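PDB 4O65: putative archaeal ammonia monooxygenase subunit B from Candidatus Nitrosocaldus yellowstonii, which binds copper in its cupredoxin domain and is probably a subunit of a membrane ammonia monooxygenase that oxidises ammonia. Local coordinates for residues A[29-34]-A[41-46]; A[47-50]-A[55-58]. All coordinates share one frame; numbering follows the deposited sequence.

Contact 1: residues A[29-34]-A[41-46]; sequences EFAKRT and ETLKQV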
loop_
_atom_site.group_PDB
_atom_site.type_symbol
_atom_site.label_atom_id
_atom_site.label_comp_id
_atom_site.label_asym_id
_atom_site.label_seq_id
_atom_site.Cartn_x
_atom_site.Cartn_y
_atom_site.Cartn_z
ATOM N N GLU A 29 -11.765 12.850 -0.978
ATOM C CA GLU A 29 -13.165 12.789 -0.489
ATOM C C GLU A 29 -13.164 12.869 1.058
ATOM O O GLU A 29 -14.007 13.563 1.648
ATOM C CB GLU A 29 -13.867 11.503 -0.918
ATOM C CG GLU A 29 -15.379 11.491 -0.641
ATOM C CD GLU A 29 -16.152 12.546 -1.430
ATOM O OE1 GLU A 29 -17.203 12.936 -0.918
ATOM O OE2 GLU A 29 -15.735 12.988 -2.538
ATOM N N PHE A 30 -12.193 12.207 1.672
ATOM C CA PHE A 30 -12.066 12.271 3.137
ATOM C C PHE A 30 -11.714 13.687 3.617
ATOM O O PHE A 30 -12.338 14.192 4.563
ATOM C CB PHE A 30 -11.019 11.290 3.676
ATOM C CG PHE A 30 -10.824 11.439 5.157
ATOM C CD1 PHE A 30 -11.798 10.976 6.059
ATOM C CD2 PHE A 30 -9.658 12.065 5.652
ATOM C CE1 PHE A 30 -11.618 11.112 7.444
ATOM C CE2 PHE A 30 -9.480 12.198 7.046
ATOM C CZ PHE A 30 -10.457 11.703 7.927
ATOM N N ALA A 31 -10.791 14.337 2.922
ATOM C CA ALA A 31 -10.432 15.746 3.251
ATOM C C ALA A 31 -11.633 16.668 3.121
ATOM O O ALA A 31 -11.887 17.537 3.985
ATOM C CB ALA A 31 -9.303 16.225 2.357
ATOM N N LYS A 32 -12.365 16.507 2.028
ATOM C CA LYS A 32 -13.557 17.343 1.786
ATOM C C LYS A 32 -14.559 17.171 2.947
ATOM O O LYS A 32 -15.135 18.164 3.443
ATOM C CB LYS A 32 -14.182 16.959 0.416
ATOM C CG LYS A 32 -15.545 17.592 0.127
ATOM C CD LYS A 32 -16.022 17.246 -1.277
ATOM C CE LYS A 32 -17.224 18.125 -1.632
ATOM N NZ LYS A 32 -17.878 17.623 -2.881
ATOM N N ARG A 33 -14.822 15.932 3.333
ATOM C CA ARG A 33 -15.884 15.608 4.326
ATOM C C ARG A 33 -15.449 16.133 5.698
ATOM O O ARG A 33 -16.256 16.626 6.497
ATOM C CB ARG A 33 -16.119 14.068 4.405
ATOM C CG ARG A 33 -16.858 13.588 3.139
ATOM C CD ARG A 33 -17.227 12.102 3.149
ATOM N NE ARG A 33 -17.771 11.710 1.843
ATOM C CZ ARG A 33 -18.284 10.510 1.529
ATOM N NH1 ARG A 33 -18.375 9.551 2.429
ATOM N NH2 ARG A 33 -18.720 10.278 0.286
ATOM N N THR A 34 -14.143 16.098 5.935
ATOM C CA THR A 34 -13.602 16.333 7.309
ATOM C C THR A 34 -13.240 17.789 7.551
ATOM O O THR A 34 -13.536 18.348 8.625
ATOM C CB THR A 34 -12.338 15.467 7.491
ATOM O OG1 THR A 34 -12.729 14.093 7.324
ATOM C CG2 THR A 34 -11.745 15.627 8.952
ATOM N N GLU A 41 -2.758 21.641 0.876
ATOM C CA GLU A 41 -2.491 21.885 2.296
ATOM C C GLU A 41 -3.358 21.043 3.216
ATOM O O GLU A 41 -2.898 20.550 4.256
ATOM C CB GLU A 41 -2.768 23.361 2.627
ATOM C CG GLU A 41 -1.647 24.054 3.364
ATOM C CD GLU A 41 -1.810 25.569 3.256
ATOM O OE1 GLU A 41 -2.936 26.068 3.458
ATOM O OE2 GLU A 41 -0.821 26.246 2.969
ATOM N N THR A 42 -4.609 20.861 2.821
ATOM C CA THR A 42 -5.515 20.068 3.635
ATOM C C THR A 42 -5.183 18.557 3.507
ATOM O O THR A 42 -5.331 17.791 4.457
ATOM C CB THR A 42 -6.933 20.359 3.192
ATOM O OG1 THR A 42 -7.102 21.823 3.191
ATOM C CG2 THR A 42 -7.880 19.746 4.144
ATOM N N LEU A 43 -4.751 18.155 2.337
ATOM C CA LEU A 43 -4.298 16.746 2.159
ATOM C C LEU A 43 -3.094 16.465 3.094
ATOM O O LEU A 43 -2.942 15.329 3.618
ATOM C CB LEU A 43 -4.001 16.515 0.668
ATOM C CG LEU A 43 -5.171 16.556 -0.314
ATOM C CD1 LEU A 43 -4.670 16.443 -1.773
ATOM C CD2 LEU A 43 -6.284 15.517 -0.056
ATOM N N LYS A 44 -2.224 17.445 3.308
ATOM C CA LYS A 44 -1.168 17.295 4.342
ATOM C C LYS A 44 -1.664 17.169 5.782
ATOM O O LYS A 44 -1.071 16.457 6.577
ATOM C CB LYS A 44 -0.133 18.435 4.236
ATOM C CG LYS A 44 0.586 18.410 2.895
ATOM C CD LYS A 44 1.589 19.538 2.816
ATOM C CE LYS A 44 2.667 19.205 1.780
ATOM N NZ LYS A 44 3.432 20.434 1.379
ATOM N N GLN A 45 -2.797 17.788 6.108
ATOM C CA GLN A 45 -3.398 17.608 7.413
ATOM C C GLN A 45 -3.928 16.156 7.531
ATOM O O GLN A 45 -3.904 15.589 8.626
ATOM C CB GLN A 45 -4.561 18.549 7.627
ATOM C CG GLN A 45 -4.125 20.016 7.608
ATOM C CD GLN A 45 -5.310 20.925 7.825
ATOM O OE1 GLN A 45 -5.926 21.381 6.878
ATOM N NE2 GLN A 45 -5.676 21.117 9.079
ATOM N N VAL A 46 -4.444 15.629 6.436
ATOM C CA VAL A 46 -4.930 14.215 6.471
ATOM C C VAL A 46 -3.676 13.325 6.670
ATOM O O VAL A 46 -3.643 12.369 7.522
ATOM C CB VAL A 46 -5.645 13.828 5.163
ATOM C CG1 VAL A 46 -5.923 12.310 5.148
ATOM C CG2 VAL A 46 -6.958 14.614 5.026
#
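Ala31 sits at the crossing of two consecutive short helices, 27-35 and 40-47, joined by a short connection at the end of the cupredoxin domain, away from the copper site. The axes of the two segments come within 9.5 Å at an angle of 94°. All the contacts across are between carbons. Ala31 CB lies 3.9 Å from Leu43 CD2 and equally close to Val46 CG2, while Thr42 CG2 approaches it less tightly. Thr42 can offer this methyl because CG2 is anti to its backbone nitrogen; its hydroxyl stands on the other branch and bonds to Asn37 in the connection between the helices.

The Phe30 ring adds a second patch. Both methyls of Val46 straddle its rim at Phe30 CD2, with CG2 at 3.8 Å and near the ring plane, so that the valine meets an edge.

Side-chain hydrogen bonds within segment 29-34 run alongside the contact. Thr34 OG1 donates to Phe30 O (2.8 Å), on the opposite face of the carbonyl plane from Thr34 N, and also rests above one face of the Phe30 ring. Arg33 holds Glu29 OE1 through NE and NH2, while Glu29 OE2 bonds to Glu151 N.

Cohesion between the helices therefore rests on buried carbon contacts, with the Ala31 methyl set among Thr42, Leu43 and Val46.

Contact 2: residues A[47-50]-A[55-58]; sequences DAMG and RRQD
The backbone of 47-50 makes a type I turn, closed by Gly50 N to Asp47 O and leaving the helix at Gly50 with positive phi, while 55-58 runs past it as an irregular loop, Met49 and Arg56 having the nearest CA atoms at 7.8 Å. Arg56 contributes the largest share of the contact. Its CD lies against Met49 CB and Gly50 O, and the bend at chi3 (66°) then turns the guanidinium toward Gly50 O and two waters at the end of the helix. There Arg56 NH1 gives a weak, bent bond to Gly50 O (3.0 Å, 133°).

The same guanidinium is clamped side-on by Asp58 in a salt bridge: Arg56 NE reaches Asp58 OD1 at 3.0 Å and Arg56 NH2 reaches Asp58 OD2 at 2.8 Å, both nearly straight and close to the guanidinium plane. The two waters lie at its edge in plane, one bridging NH2 to Asp47 OD1, the other NH1 to Asp47 O. Asp47 itself forms a salt bridge with Lys27, and Asp58 OD2 also bonds to Ser118 OG.

Met49, extended beyond CG, touches Arg56 CG (3.7 Å) and Arg55 CD (3.8 Å) with its SD, crossing the latter chain at about a right angle. Arg55 pairs with Asp52.

Asp58 thus fixes the rotation of the Arg56 guanidinium, whose positive charge probably helps to stabilise the carbonyl-rich C-terminal end of helix 40-47.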
loop_
_atom_site.group_PDB
_atom_site.type_symbol
_atom_site.label_atom_id
_atom_site.label_comp_id
_atom_site.label_asym_id
_atom_site.label_seq_id
_atom_site.Cartn_x
_atom_site.Cartn_y
_atom_site.Cartn_z
ATOM N N ASP A 47 -2.632 13.620 5.904
ATOM C CA ASP A 47 -1.381 12.806 6.032
ATOM C C ASP A 47 -0.853 12.774 7.453
ATOM O O ASP A 47 -0.311 11.719 7.912
ATOM C CB ASP A 47 -0.226 13.334 5.140
ATOM C CG ASP A 47 -0.493 13.211 3.678
ATOM O OD1 ASP A 47 -1.332 12.415 3.243
ATOM O OD2 ASP A 47 0.168 13.960 2.930
ATOM N N ALA A 48 -0.999 13.883 8.166
ATOM C CA ALA A 48 -0.572 13.997 9.547
ATOM C C ALA A 48 -1.273 13.003 10.492
ATOM O O ALA A 48 -0.742 12.656 11.563
ATOM C CB ALA A 48 -0.720 15.459 10.037
ATOM N N MET A 49 -2.449 12.502 10.098
ATOM C CA MET A 49 -3.139 11.497 10.906
ATOM C C MET A 49 -2.417 10.143 10.872
ATOM O O MET A 49 -2.679 9.274 11.735
ATOM C CB MET A 49 -4.587 11.342 10.435
ATOM C CG MET A 49 -5.332 12.674 10.582
ATOM S SD MET A 49 -6.977 12.432 9.914
ATOM C CE MET A 49 -7.729 14.078 10.041
ATOM N N GLY A 50 -1.592 9.922 9.850
ATOM C CA GLY A 50 -0.901 8.591 9.697
ATOM C C GLY A 50 -1.824 7.417 9.482
ATOM O O GLY A 50 -2.905 7.579 8.903
ATOM N N ARG A 55 -10.177 6.451 11.913
ATOM C CA ARG A 55 -10.449 7.888 11.687
ATOM C C ARG A 55 -10.561 8.206 10.182
ATOM O O ARG A 55 -11.450 8.955 9.762
ATOM C CB ARG A 55 -9.352 8.699 12.338
ATOM C CG ARG A 55 -9.572 10.222 12.261
ATOM C CD ARG A 55 -8.563 11.023 13.046
ATOM N NE ARG A 55 -9.016 11.344 14.410
ATOM C CZ ARG A 55 -8.505 10.748 15.470
ATOM N NH1 ARG A 55 -8.895 11.048 16.688
ATOM N NH2 ARG A 55 -7.558 9.855 15.274
ATOM N N ARG A 56 -9.640 7.674 9.395
ATOM C CA ARG A 56 -9.496 8.033 7.961
ATOM C C ARG A 56 -10.168 6.990 7.106
ATOM O O ARG A 56 -9.694 5.831 7.040
ATOM C CB ARG A 56 -7.987 7.968 7.629
ATOM C CG ARG A 56 -7.228 9.184 8.068
ATOM C CD ARG A 56 -5.769 9.035 7.678
ATOM N NE ARG A 56 -5.597 9.025 6.202
ATOM C CZ ARG A 56 -4.428 9.141 5.619
ATOM N NH1 ARG A 56 -3.323 9.198 6.386
ATOM N NH2 ARG A 56 -4.333 9.197 4.275
ATOM N N GLN A 57 -11.166 7.397 6.327
ATOM C CA GLN A 57 -11.932 6.437 5.529
ATOM C C GLN A 57 -11.240 6.158 4.192
ATOM O O GLN A 57 -11.774 5.399 3.406
ATOM C CB GLN A 57 -13.348 6.969 5.204
ATOM C CG GLN A 57 -14.339 6.607 6.302
ATOM C CD GLN A 57 -14.092 7.479 7.486
ATOM O OE1 GLN A 57 -14.132 8.689 7.373
ATOM N NE2 GLN A 57 -13.876 6.849 8.671
ATOM N N ASP A 58 -10.044 6.700 3.989
ATOM C CA ASP A 58 -9.273 6.420 2.780
ATOM C C ASP A 58 -8.151 5.383 2.984
ATOM O O ASP A 58 -7.385 5.100 2.027
ATOM C CB ASP A 58 -8.621 7.734 2.232
ATOM C CG ASP A 58 -7.632 8.323 3.185
ATOM O OD1 ASP A 58 -7.934 8.367 4.431
ATOM O OD2 ASP A 58 -6.579 8.801 2.703
HETATM O O HOH W 1 -1.601 9.769 3.616
HETATM O O HOH W 2 -0.073 9.512 6.439
HETATM O O HOH W 3 -4.668 9.820 13.719
#

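In the fold
The two contacts follow one another along the chain, contact 1 closing at Val46 just before contact 2 opens at Asp47, and their centres lie 9 Å apart. Helix 40-47 joins them: it packs on helix 27-35 in contact 1 and ends in the turn of contact 2. Phe30 also bridges the pair, its CE1 lying 3.2 Å from Arg55 O. Both belong to the excursion between strands 23-25 and 59-68, which connects the two sheets of the cupredoxin domain. Backbone hydrogen bonds of Gln57 with Ile25 and of Asp58 with Ala119 tie the end of this helical excursion to strands of the two sheets, away from the copper bound by His126 and His128.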